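Local coordinates for cobalamin biosynthesis protein CobN (Mycobacterium tuberculosis, PDB 7C6O) that is the large catalytic subunit of cobaltochelatase, which inserts cobalt into the corrin ring during cobalamin biosynthesis, a step driven by ATP hydrolysis, at residues A[61-66]-A[79-84]; A[91-96]-A[124-129]; A[117-122]-A[136-141]. One frame throughout, in Å; residues are numbered along the deposited sequence.

Interaction 1 (A[61-66]-A[79-84])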
ATOM      1  N   ASN A  61       2.001   7.472  51.122  1.00 17.47           N
ATOM      2  CA  ASN A  61       2.520   8.839  51.146  1.00 22.39           C
ATOM      3  C   ASN A  61       3.934   8.840  50.577  1.00 21.17           C
ATOM      4  O   ASN A  61       4.939   8.869  51.293  1.00 22.18           O
ATOM      5  CB  ASN A  61       2.486   9.413  52.555  1.00 21.50           C
ATOM      6  CG  ASN A  61       2.935  10.859  52.598  1.00 22.61           C
ATOM      7  OD1 ASN A  61       2.903  11.556  51.585  1.00 25.99           O
ATOM      8  ND2 ASN A  61       3.362  11.316  53.769  1.00 23.28           N
ATOM      9  N   TYR A  62       4.001   8.816  49.252  1.00 21.91           N
ATOM     10  CA  TYR A  62       5.252   8.858  48.515  1.00 20.51           C
ATOM     11  C   TYR A  62       5.435  10.212  47.847  1.00 22.35           C
ATOM     12  O   TYR A  62       4.464  10.838  47.410  1.00 23.89           O
ATOM     13  CB  TYR A  62       5.289   7.789  47.414  1.00 17.32           C
ATOM     14  CG  TYR A  62       5.717   6.390  47.803  1.00 16.21           C
ATOM     15  CD1 TYR A  62       7.052   6.090  48.043  1.00 16.74           C
ATOM     16  CD2 TYR A  62       4.795   5.350  47.851  1.00 15.43           C
ATOM     17  CE1 TYR A  62       7.450   4.804  48.365  1.00 15.07           C
ATOM     18  CE2 TYR A  62       5.184   4.060  48.170  1.00 14.50           C
ATOM     19  CZ  TYR A  62       6.513   3.793  48.425  1.00 15.39           C
ATOM     20  OH  TYR A  62       6.904   2.510  48.741  1.00 15.54           O
ATOM     21  N   ARG A  63       6.680  10.667  47.795  1.00 18.64           N
ATOM     22  CA  ARG A  63       7.127  11.646  46.817  0.52 20.26           C
ATOM     23  C   ARG A  63       8.016  10.927  45.812  1.00 20.33           C
ATOM     24  O   ARG A  63       8.709   9.966  46.158  1.00 18.13           O
ATOM     25  CB  ARG A  63       7.901  12.798  47.465  0.52 22.65           C
ATOM     26  CG  ARG A  63       7.177  13.500  48.598  0.52 24.07           C
ATOM     27  CD  ARG A  63       5.961  14.270  48.119  0.52 25.57           C
ATOM     28  NE  ARG A  63       5.279  14.913  49.237  0.52 27.60           N
ATOM     29  CZ  ARG A  63       4.351  14.322  49.982  0.52 28.30           C
ATOM     30  NH1 ARG A  63       3.986  13.075  49.723  0.52 28.77           N
ATOM     31  NH2 ARG A  63       3.785  14.979  50.985  0.52 27.64           N
ATOM     32  N   TRP A  64       7.990  11.381  44.562  1.00 18.59           N
ATOM     33  CA  TRP A  64       8.743  10.683  43.530  1.00 19.40           C
ATOM     34  C   TRP A  64       9.380  11.664  42.561  1.00 23.46           C
ATOM     35  O   TRP A  64       8.871  12.764  42.329  1.00 23.44           O
ATOM     36  CB  TRP A  64       7.858   9.705  42.754  1.00 22.52           C
ATOM     37  CG  TRP A  64       6.591  10.316  42.264  1.00 24.24           C
ATOM     38  CD1 TRP A  64       6.426  11.077  41.143  1.00 25.47           C
ATOM     39  CD2 TRP A  64       5.302  10.218  42.879  1.00 22.90           C
ATOM     40  NE1 TRP A  64       5.113  11.459  41.023  1.00 26.77           N
ATOM     41  CE2 TRP A  64       4.401  10.945  42.076  1.00 27.58           C
ATOM     42  CE3 TRP A  64       4.822   9.586  44.029  1.00 24.45           C
ATOM     43  CZ2 TRP A  64       3.047  11.059  42.387  1.00 28.22           C
ATOM     44  CZ3 TRP A  64       3.477   9.699  44.337  1.00 26.95           C
ATOM     45  CH2 TRP A  64       2.606  10.430  43.518  1.00 28.33           C
ATOM     46  N   ALA A  65      10.504  11.236  41.990  1.00 18.11           N
ATOM     47  CA  ALA A  65      11.186  11.984  40.947  1.00 20.23           C
ATOM     48  C   ALA A  65      12.162  11.050  40.253  1.00 23.37           C
ATOM     49  O   ALA A  65      12.678  10.107  40.860  1.00 17.54           O
ATOM     50  CB  ALA A  65      11.923  13.205  41.506  1.00 19.92           C
ATOM     51  N   ASN A  66      12.400  11.318  38.972  1.00 20.82           N
ATOM     52  CA  ASN A  66      13.385  10.570  38.207  1.00 24.11           C
ATOM     53  C   ASN A  66      14.719  11.302  38.263  1.00 24.53           C
ATOM     54  O   ASN A  66      14.794  12.460  37.831  1.00 26.01           O
ATOM     55  CB  ASN A  66      12.933  10.409  36.766  1.00 24.27           C
ATOM     56  CG  ASN A  66      13.764   9.398  36.003  1.00 23.56           C
ATOM     57  OD1 ASN A  66      14.990   9.376  36.111  1.00 21.75           O
ATOM     58  ND2 ASN A  66      13.096   8.546  35.232  1.00 23.79           N
ATOM     59  N   LEU A  79      14.103  16.565  49.349  1.00 21.89           N
ATOM     60  CA  LEU A  79      14.690  15.962  50.542  1.00 24.18           C
ATOM     61  C   LEU A  79      14.167  16.607  51.818  1.00 27.29           C
ATOM     62  O   LEU A  79      14.062  15.938  52.853  1.00 25.92           O
ATOM     63  CB  LEU A  79      16.215  16.065  50.489  1.00 26.49           C
ATOM     64  CG  LEU A  79      16.934  15.145  49.505  1.00 28.97           C
ATOM     65  CD1 LEU A  79      18.406  15.513  49.406  1.00 31.72           C
ATOM     66  CD2 LEU A  79      16.773  13.699  49.931  1.00 30.36           C
ATOM     67  N   ALA A  80      13.835  17.899  51.765  1.00 24.70           N
ATOM     68  CA  ALA A  80      13.332  18.587  52.947  1.00 27.52           C
ATOM     69  C   ALA A  80      12.004  18.019  53.427  1.00 30.05           C
ATOM     70  O   ALA A  80      11.650  18.202  54.595  1.00 30.75           O
ATOM     71  CB  ALA A  80      13.185  20.083  52.659  1.00 28.52           C
ATOM     72  N   GLU A  81      11.266  17.331  52.559  1.00 29.69           N
ATOM     73  CA  GLU A  81       9.961  16.789  52.907  1.00 32.40           C
ATOM     74  C   GLU A  81      10.001  15.312  53.273  1.00 30.10           C
ATOM     75  O   GLU A  81       8.954  14.743  53.593  1.00 30.34           O
ATOM     76  CB  GLU A  81       8.978  16.994  51.747  1.00 35.32           C
ATOM     77  CG  GLU A  81       8.760  18.445  51.353  1.00 41.35           C
ATOM     78  CD  GLU A  81       7.715  18.598  50.266  0.05 44.30           C
ATOM     79  OE1 GLU A  81       7.183  17.565  49.803  0.77 45.67           O
ATOM     80  OE2 GLU A  81       7.424  19.747  49.875  0.32 45.77           O
ATOM     81  N   ALA A  82      11.172  14.683  53.250  1.00 25.61           N
ATOM     82  CA  ALA A  82      11.272  13.232  53.328  1.00 22.29           C
ATOM     83  C   ALA A  82      11.689  12.770  54.720  1.00 18.87           C
ATOM     84  O   ALA A  82      12.569  13.364  55.349  1.00 20.50           O
ATOM     85  CB  ALA A  82      12.268  12.708  52.292  1.00 18.55           C
ATOM     86  N   SER A  83      11.047  11.698  55.190  1.00 17.79           N
ATOM     87  CA  SER A  83      11.494  10.984  56.380  1.00 19.37           C
ATOM     88  C   SER A  83      12.418   9.827  56.036  1.00 19.18           C
ATOM     89  O   SER A  83      13.288   9.471  56.840  1.00 20.61           O
ATOM     90  CB  SER A  83      10.292  10.450  57.165  1.00 25.76           C
ATOM     91  OG  SER A  83       9.401  11.493  57.518  1.00 33.28           O
ATOM     92  N   ILE A  84      12.220   9.223  54.866  1.00 17.38           N
ATOM     93  CA  ILE A  84      13.076   8.169  54.335  1.00 16.40           C
ATOM     94  C   ILE A  84      13.243   8.430  52.847  1.00 16.34           C
ATOM     95  O   ILE A  84      12.309   8.885  52.180  1.00 19.79           O
ATOM     96  CB  ILE A  84      12.480   6.763  54.568  1.00 15.26           C
ATOM     97  CG1 ILE A  84      12.129   6.547  56.039  1.00 14.81           C
ATOM     98  CG2 ILE A  84      13.447   5.682  54.103  1.00 15.33           C
ATOM     99  CD1 ILE A  84      11.427   5.232  56.298  1.00 16.57           C
TER
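Arg-63, in the modelled conformer, one of two, and Glu-81 reach each other through matching first torsions: in both residues CG stands anti to the carbonyl carbon, chi1 -54° in Arg-63 and -60° in Glu-81. Beyond CG the two chains differ, since that of Arg-63 bends at chi2 whereas that of Glu-81 runs straight out and meets the arginine at about a right angle. The carboxylate presents one oxygen, OE1, to the NE edge of the guanidinium, close to the guanidinium plane, while the two flat groups stand 85° apart. This is a salt bridge with a single weak hydrogen bond, Arg-63 NE to Glu-81 OE1 at 3.3 Å. A probably firmer grip on this conformer comes from its own segment, 61-66: Arg-63 NH1 donates to Asn-61 OD1 at 2.6 Å, tilted from the amide carbonyl plane, and weakly to the backbone O of Tyr-62. Asn-61 is itself tied through ND2 to Glu-39 O. Strand 62-65 is an outermost strand of the parallel four-stranded sheet, and Glu-81 sits in the type I turn Leu-79 to Ala-82 that leads from helix 72-79 toward strand 84-89. Only 76 Å² is buried, both sides summed. A lone, long NE bond between crossed planes, on a solvent-facing carboxylate, implies a mainly electrostatic link, probably weakened by water, with the guanidinium probably oriented mainly by Asn-61, two residues earlier.

Interaction 2 (A[91-96]-A[124-129]). With NA (sodium ion), chain F.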
ATOM      1  N   GLY A  91      23.820   1.200  37.072  1.00 22.01           N
ATOM      2  CA  GLY A  91      25.193   1.652  37.008  1.00 22.36           C
ATOM      3  C   GLY A  91      25.881   1.842  38.342  1.00 22.41           C
ATOM      4  O   GLY A  91      27.026   2.312  38.365  1.00 25.89           O
ATOM      5  N   GLY A  92      25.226   1.507  39.447  1.00 24.84           N
ATOM      6  CA  GLY A  92      25.864   1.596  40.742  1.00 22.67           C
ATOM      7  C   GLY A  92      26.046   3.023  41.240  1.00 23.69           C
ATOM      8  O   GLY A  92      25.476   3.986  40.730  1.00 25.98           O
ATOM      9  N   TYR A  93      26.894   3.129  42.265  1.00 25.16           N
ATOM     10  CA  TYR A  93      27.078   4.390  42.983  1.00 25.50           C
ATOM     11  C   TYR A  93      27.623   5.486  42.074  1.00 29.74           C
ATOM     12  O   TYR A  93      27.175   6.637  42.144  1.00 29.73           O
ATOM     13  CB  TYR A  93      28.003   4.158  44.178  1.00 24.81           C
ATOM     14  CG  TYR A  93      28.581   5.403  44.817  1.00 27.70           C
ATOM     15  CD1 TYR A  93      27.779   6.279  45.539  1.00 26.91           C
ATOM     16  CD2 TYR A  93      29.941   5.679  44.731  1.00 29.88           C
ATOM     17  CE1 TYR A  93      28.312   7.409  46.138  1.00 29.60           C
ATOM     18  CE2 TYR A  93      30.484   6.803  45.325  1.00 30.71           C
ATOM     19  CZ  TYR A  93      29.666   7.664  46.028  1.00 34.37           C
ATOM     20  OH  TYR A  93      30.208   8.786  46.620  1.00 35.68           O
ATOM     21  N   ARG A  94      28.583   5.151  41.209  1.00 31.76           N
ATOM     22  CA  ARG A  94      29.211   6.155  40.358  1.00 32.39           C
ATOM     23  C   ARG A  94      28.269   6.725  39.303  1.00 31.75           C
ATOM     24  O   ARG A  94      28.586   7.770  38.724  1.00 35.79           O
ATOM     25  CB  ARG A  94      30.450   5.565  39.679  1.00 32.00           C
ATOM     26  N   ALA A  95      27.132   6.077  39.034  1.00 28.32           N
ATOM     27  CA  ALA A  95      26.214   6.565  38.011  1.00 27.93           C
ATOM     28  C   ALA A  95      25.397   7.768  38.468  1.00 27.74           C
ATOM     29  O   ALA A  95      24.816   8.461  37.627  1.00 28.98           O
ATOM     30  CB  ALA A  95      25.270   5.449  37.564  1.00 26.72           C
ATOM     31  N   TRP A  96      25.319   8.017  39.770  1.00 27.02           N
ATOM     32  CA  TRP A  96      24.671   9.219  40.282  1.00 26.39           C
ATOM     33  C   TRP A  96      25.343   9.615  41.593  1.00 26.49           C
ATOM     34  O   TRP A  96      24.691   9.814  42.618  1.00 30.81           O
ATOM     35  CB  TRP A  96      23.168   9.009  40.465  1.00 27.97           C
ATOM     36  CG  TRP A  96      22.401  10.299  40.547  1.00 28.49           C
ATOM     37  CD1 TRP A  96      22.614  11.426  39.803  1.00 30.55           C
ATOM     38  CD2 TRP A  96      21.312  10.603  41.430  1.00 26.05           C
ATOM     39  NE1 TRP A  96      21.720  12.406  40.161  1.00 31.19           N
ATOM     40  CE2 TRP A  96      20.912  11.928  41.159  1.00 29.02           C
ATOM     41  CE3 TRP A  96      20.637   9.883  42.421  1.00 25.11           C
ATOM     42  CZ2 TRP A  96      19.866  12.546  41.841  1.00 26.43           C
ATOM     43  CZ3 TRP A  96      19.597  10.500  43.098  1.00 23.66           C
ATOM     44  CH2 TRP A  96      19.223  11.818  42.804  1.00 24.69           C
ATOM     45  N   THR A 124      24.267  -1.347  48.920  1.00 13.61           N
ATOM     46  CA  THR A 124      23.799  -1.866  50.202  1.00 15.02           C
ATOM     47  C   THR A 124      24.623  -1.298  51.351  1.00 15.91           C
ATOM     48  O   THR A 124      24.070  -0.831  52.354  1.00 13.56           O
ATOM     49  CB  THR A 124      23.855  -3.394  50.206  1.00 16.47           C
ATOM     50  OG1 THR A 124      22.939  -3.908  49.232  1.00 16.10           O
ATOM     51  CG2 THR A 124      23.490  -3.937  51.585  1.00 14.73           C
ATOM     52  N   ASP A 125      25.952  -1.310  51.210  1.00 15.99           N
ATOM     53  CA  ASP A 125      26.819  -0.858  52.294  1.00 17.81           C
ATOM     54  C   ASP A 125      26.777   0.655  52.476  1.00 16.89           C
ATOM     55  O   ASP A 125      26.879   1.139  53.608  1.00 18.01           O
ATOM     56  CB  ASP A 125      28.253  -1.321  52.048  1.00 19.40           C
ATOM     57  CG  ASP A 125      28.406  -2.828  52.161  1.00 24.32           C
ATOM     58  OD1 ASP A 125      27.598  -3.455  52.877  1.00 27.43           O
ATOM     59  OD2 ASP A 125      29.334  -3.383  51.540  1.00 29.23           O
ATOM     60  N   ARG A 126      26.632   1.416  51.388  1.00 16.39           N
ATOM     61  CA  ARG A 126      26.584   2.872  51.497  1.00 18.76           C
ATOM     62  C   ARG A 126      25.253   3.385  52.035  1.00 19.41           C
ATOM     63  O   ARG A 126      25.193   4.530  52.501  1.00 17.71           O
ATOM     64  CB  ARG A 126      26.860   3.520  50.139  1.00 16.88           C
ATOM     65  CG  ARG A 126      28.318   3.492  49.723  1.00 21.30           C
ATOM     66  CD  ARG A 126      28.511   4.198  48.392  1.00 24.97           C
ATOM     67  NE  ARG A 126      29.899   4.141  47.950  1.00 29.34           N
ATOM     68  CZ  ARG A 126      30.827   5.027  48.295  1.00 30.56           C
ATOM     69  NH1 ARG A 126      30.512   6.042  49.088  1.00 29.82           N
ATOM     70  NH2 ARG A 126      32.067   4.897  47.848  1.00 32.47           N
ATOM     71  N   SER A 127      24.195   2.579  51.973  1.00 16.02           N
ATOM     72  CA  SER A 127      22.924   2.965  52.569  1.00 13.16           C
ATOM     73  C   SER A 127      23.108   3.283  54.048  1.00 14.85           C
ATOM     74  O   SER A 127      23.903   2.646  54.744  1.00 17.65           O
ATOM     75  CB  SER A 127      21.896   1.843  52.404  1.00 12.68           C
ATOM     76  OG  SER A 127      21.748   1.466  51.047  1.00 12.27           O
ATOM     77  N   THR A 128      22.371   4.283  54.532  1.00 14.60           N
ATOM     78  CA  THR A 128      22.430   4.656  55.938  1.00 16.43           C
ATOM     79  C   THR A 128      21.369   3.942  56.774  1.00 23.23           C
ATOM     80  O   THR A 128      21.059   4.390  57.884  1.00 29.65           O
ATOM     81  CB  THR A 128      22.319   6.177  56.090  1.00 18.87           C
ATOM     82  OG1 THR A 128      21.177   6.660  55.376  1.00 16.23           O
ATOM     83  CG2 THR A 128      23.569   6.853  55.534  1.00 21.80           C
ATOM     84  N   VAL A 129      20.804   2.852  56.256  1.00 17.94           N
ATOM     85  CA  VAL A 129      19.986   1.927  57.036  1.00 16.90           C
ATOM     86  C   VAL A 129      20.782   0.637  57.191  1.00 18.03           C
ATOM     87  O   VAL A 129      21.888   0.516  56.650  1.00 21.86           O
ATOM     88  CB  VAL A 129      18.626   1.666  56.364  1.00 15.55           C
ATOM     89  CG1 VAL A 129      17.803   2.943  56.304  1.00 13.72           C
ATOM     90  CG2 VAL A 129      18.830   1.089  54.962  1.00 14.71           C
TER
HETATM   91 NA    NA F1205      25.649   1.433  55.649  1.00 22.49          NA
HETATM   92  O   HOH W   1      24.155  -0.564  55.112  1.00 17.02           O
HETATM   93  O   HOH W   2      24.367   1.480  57.733  1.00 27.13           O
HETATM   94  O   HOH W   3      26.914   3.519  55.994  1.00 31.52           O
HETATM   95  O   HOH W   4      27.322   0.029  56.778  1.00 34.13           O
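Arg-126 NE is gripped by two groups, by Glu-122 OE1 in a salt bridge one helical turn earlier and by the face of Tyr-93, over which it lies. The whole guanidinium is spread flat on that ring. The planes differ by 4° and the centres lie 3.7 Å apart, so this is a stacked cation-pi pair, with Arg-126 CZ 19° off the ring normal. Individual atoms confirm the overlap: Arg-126 CZ comes within 3.5 Å of Tyr-93 CE2, and CD adds a CH-pi contact over the same face. Arg-126 gets there with its chain extended from CG to NE, while Tyr-93 holds CG anti to its backbone N (chi1 165°), which turns the ring toward the helix. At the far end of the ring, Tyr-93 OH is hydrogen-bonded to Asp-101 OD1 of helix 97-105. The stack thus joins the loop after strand 84-89 to the helix that follows strand 110-114, the neighbouring strand of the parallel sheet, within the alpha/beta unit of strand order 2-1-3-4. Where that helix ends, on the opposite flank of the segment from the stacked arginine, two backbone carbonyls bind a sodium ion, Asp-125 O at 2.4 Å and Ser-127 O at 2.3 Å. Four waters complete six ligands, and one of them also donates to Thr-124 O (2.8 Å) and to Val-129 O.

Interaction 3 (A[117-122]-A[136-141])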
ATOM      1  N   GLN A 117      19.140  -6.882  38.400  1.00 17.05           N
ATOM      2  CA  GLN A 117      18.476  -7.957  39.134  1.00 16.09           C
ATOM      3  C   GLN A 117      19.251  -8.334  40.391  1.00 13.76           C
ATOM      4  O   GLN A 117      18.663  -8.508  41.464  1.00 15.60           O
ATOM      5  CB  GLN A 117      18.289  -9.175  38.230  1.00 15.80           C
ATOM      6  CG  GLN A 117      17.385  -8.925  37.035  1.00 17.86           C
ATOM      7  CD  GLN A 117      17.061 -10.199  36.280  1.00 20.05           C
ATOM      8  OE1 GLN A 117      17.293 -11.302  36.777  1.00 22.65           O
ATOM      9  NE2 GLN A 117      16.527 -10.055  35.074  1.00 20.19           N
ATOM     10  N   ALA A 118      20.569  -8.485  40.278  1.00 12.77           N
ATOM     11  CA  ALA A 118      21.400  -8.759  41.441  1.00 13.32           C
ATOM     12  C   ALA A 118      21.668  -7.465  42.198  1.00 17.87           C
ATOM     13  O   ALA A 118      21.996  -6.439  41.592  1.00 16.89           O
ATOM     14  CB  ALA A 118      22.719  -9.411  41.021  1.00 13.71           C
ATOM     15  N   ALA A 119      21.523  -7.512  43.520  1.00 11.95           N
ATOM     16  CA  ALA A 119      21.738  -6.327  44.335  1.00 11.88           C
ATOM     17  C   ALA A 119      23.196  -5.885  44.260  1.00 15.48           C
ATOM     18  O   ALA A 119      24.103  -6.690  44.048  1.00 14.32           O
ATOM     19  CB  ALA A 119      21.342  -6.592  45.787  1.00 11.93           C
ATOM     20  N   ASP A 120      23.408  -4.585  44.432  1.00 17.13           N
ATOM     21  CA  ASP A 120      24.741  -3.995  44.390  1.00 14.87           C
ATOM     22  C   ASP A 120      25.276  -3.906  45.814  1.00 13.47           C
ATOM     23  O   ASP A 120      24.720  -3.179  46.645  1.00 17.36           O
ATOM     24  CB  ASP A 120      24.682  -2.618  43.727  1.00 15.85           C
ATOM     25  CG  ASP A 120      26.057  -2.018  43.479  1.00 20.56           C
ATOM     26  OD1 ASP A 120      26.886  -1.980  44.407  1.00 24.18           O
ATOM     27  OD2 ASP A 120      26.304  -1.571  42.341  1.00 26.72           O
ATOM     28  N   ALA A 121      26.351  -4.648  46.095  1.00 14.02           N
ATOM     29  CA  ALA A 121      26.873  -4.698  47.458  1.00 17.18           C
ATOM     30  C   ALA A 121      27.350  -3.332  47.937  1.00 16.51           C
ATOM     31  O   ALA A 121      27.240  -3.022  49.130  1.00 15.95           O
ATOM     32  CB  ALA A 121      28.005  -5.722  47.554  1.00 18.80           C
ATOM     33  N   GLU A 122      27.880  -2.502  47.034  1.00 16.02           N
ATOM     34  CA  GLU A 122      28.329  -1.173  47.446  1.00 17.72           C
ATOM     35  C   GLU A 122      27.150  -0.278  47.808  1.00 13.09           C
ATOM     36  O   GLU A 122      27.213   0.471  48.789  1.00 16.84           O
ATOM     37  CB  GLU A 122      29.165  -0.520  46.346  1.00 18.08           C
ATOM     38  CG  GLU A 122      29.689   0.852  46.747  1.00 23.68           C
ATOM     39  CD  GLU A 122      30.458   1.543  45.639  1.00 30.46           C
ATOM     40  OE1 GLU A 122      31.059   2.602  45.911  1.00 31.69           O
ATOM     41  OE2 GLU A 122      30.459   1.033  44.500  1.00 33.28           O
ATOM     42  N   GLN A 136      16.129  -6.055  51.454  1.00 13.87           N
ATOM     43  CA  GLN A 136      14.707  -6.358  51.311  1.00 14.52           C
ATOM     44  C   GLN A 136      14.015  -5.329  50.423  1.00 13.70           C
ATOM     45  O   GLN A 136      13.155  -5.684  49.609  1.00 13.57           O
ATOM     46  CB  GLN A 136      14.037  -6.430  52.685  1.00 17.70           C
ATOM     47  CG  GLN A 136      12.602  -6.979  52.669  1.00 18.29           C
ATOM     48  CD  GLN A 136      12.541  -8.499  52.560  1.00 20.91           C
ATOM     49  OE1 GLN A 136      13.443  -9.134  52.017  1.00 23.15           O
ATOM     50  NE2 GLN A 136      11.473  -9.086  53.087  1.00 19.96           N
ATOM     51  N   ALA A 137      14.378  -4.050  50.561  1.00 13.21           N
ATOM     52  CA  ALA A 137      13.846  -3.033  49.659  1.00 10.77           C
ATOM     53  C   ALA A 137      14.195  -3.352  48.209  1.00 10.72           C
ATOM     54  O   ALA A 137      13.372  -3.154  47.307  1.00 10.56           O
ATOM     55  CB  ALA A 137      14.376  -1.653  50.044  1.00 13.85           C
ATOM     56  N   HIS A 138      15.412  -3.846  47.971  1.00 10.87           N
ATOM     57  CA  HIS A 138      15.802  -4.239  46.621  1.00 12.28           C
ATOM     58  C   HIS A 138      14.827  -5.258  46.045  1.00 11.07           C
ATOM     59  O   HIS A 138      14.444  -5.171  44.872  1.00 12.06           O
ATOM     60  CB  HIS A 138      17.221  -4.805  46.629  1.00 13.05           C
ATOM     61  CG  HIS A 138      17.655  -5.355  45.307  1.00 12.20           C
ATOM     62  ND1 HIS A 138      18.310  -4.593  44.363  1.00 12.49           N
ATOM     63  CD2 HIS A 138      17.514  -6.588  44.765  1.00 13.64           C
ATOM     64  CE1 HIS A 138      18.560  -5.335  43.298  1.00 13.15           C
ATOM     65  NE2 HIS A 138      18.085  -6.550  43.515  1.00 13.64           N
ATOM     66  N   ILE A 139      14.397  -6.218  46.864  1.00 11.62           N
ATOM     67  CA  ILE A 139      13.494  -7.259  46.386  1.00 13.84           C
ATOM     68  C   ILE A 139      12.109  -6.685  46.105  1.00 14.40           C
ATOM     69  O   ILE A 139      11.490  -7.007  45.082  1.00 13.26           O
ATOM     70  CB  ILE A 139      13.445  -8.417  47.399  1.00 14.77           C
ATOM     71  CG1 ILE A 139      14.834  -9.048  47.537  1.00 13.76           C
ATOM     72  CG2 ILE A 139      12.414  -9.457  46.980  1.00 16.51           C
ATOM     73  CD1 ILE A 139      14.928 -10.127  48.598  1.00 15.03           C
ATOM     74  N   TYR A 140      11.597  -5.834  47.003  1.00 11.82           N
ATOM     75  CA  TYR A 140      10.309  -5.185  46.772  1.00 11.14           C
ATOM     76  C   TYR A 140      10.279  -4.498  45.413  1.00 12.29           C
ATOM     77  O   TYR A 140       9.313  -4.628  44.653  1.00 15.11           O
ATOM     78  CB  TYR A 140      10.016  -4.159  47.871  1.00 13.32           C
ATOM     79  CG  TYR A 140       9.384  -4.687  49.138  1.00 16.42           C
ATOM     80  CD1 TYR A 140       8.081  -5.178  49.144  1.00 17.88           C
ATOM     81  CD2 TYR A 140      10.071  -4.644  50.344  1.00 15.72           C
ATOM     82  CE1 TYR A 140       7.495  -5.639  50.314  1.00 17.14           C
ATOM     83  CE2 TYR A 140       9.498  -5.102  51.514  1.00 15.62           C
ATOM     84  CZ  TYR A 140       8.213  -5.596  51.496  1.00 18.56           C
ATOM     85  OH  TYR A 140       7.651  -6.050  52.667  1.00 16.06           O
ATOM     86  N   LEU A 141      11.341  -3.759  45.094  1.00 12.78           N
ATOM     87  CA  LEU A 141      11.376  -2.983  43.862  1.00 13.22           C
ATOM     88  C   LEU A 141      11.713  -3.842  42.650  1.00 14.60           C
ATOM     89  O   LEU A 141      11.228  -3.561  41.549  1.00 17.72           O
ATOM     90  CB  LEU A 141      12.377  -1.835  44.010  1.00 12.86           C
ATOM     91  CG  LEU A 141      11.927  -0.764  45.011  1.00 14.25           C
ATOM     92  CD1 LEU A 141      13.089   0.106  45.468  1.00 14.86           C
ATOM     93  CD2 LEU A 141      10.826   0.090  44.396  1.00 17.32           C
TER
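His-138 supplies most of the contact, with Ala-119 and Gln-117 covering two different parts of its imidazole. Its NE2 donates to the backbone O of Gln-117 at 2.9 Å with an N-H...O angle of 164°. The oxygen lies almost in the ring plane, but the donor stands 52° above the plane of the carbonyl and is not directed at a lone pair. Ala-119 meets a face of the ring instead: CB sits 3.8 Å from the ring centroid, directly over the ring centre, a CH-pi contact, and Ala-119 CA approaches His-138 CE1 at 3.5 Å. A chi1 of 174° swings the imidazole of His-138 away from its own N and out from helix 131-143 toward the loop after strand 110-114. Bond and methyl together restrain the ring's rotation, and the N-H gives NE2 a partner although the histidine is buried; its side chain also touches Val-113. Asp-120 next to Ala-119 caps helix 121-126, its OD1 accepting a weak bond from Glu-122 N. The contact thus ties the loop between the last strand and its following helix to the helix after that, at the edge of a parallel, flavodoxin-like alpha/beta layer.

All three contacts belong to the same N-terminal parallel alpha/beta unit, their centres about 50 to 53 Å from the centre of the chain. Interactions 1 and 2 are surface contacts; interaction 3 is partly buried, through its histidine. Interactions 2 and 3 share helix 121-126, their centres lie 11 Å apart, and they touch where Tyr-93 CD2 packs 3.5 Å from Glu-122 OE1. Interaction 1 stands apart, about 6 Å from either at the nearest atoms, on strand 62-65 at the other edge of the sheet. The chemistry follows place: a weak charge pair at the exposed turn, a flat cation-pi stack between a loop and a helix end, and an imidazole N-H to carbonyl bond with a methyl on the more enclosed ring.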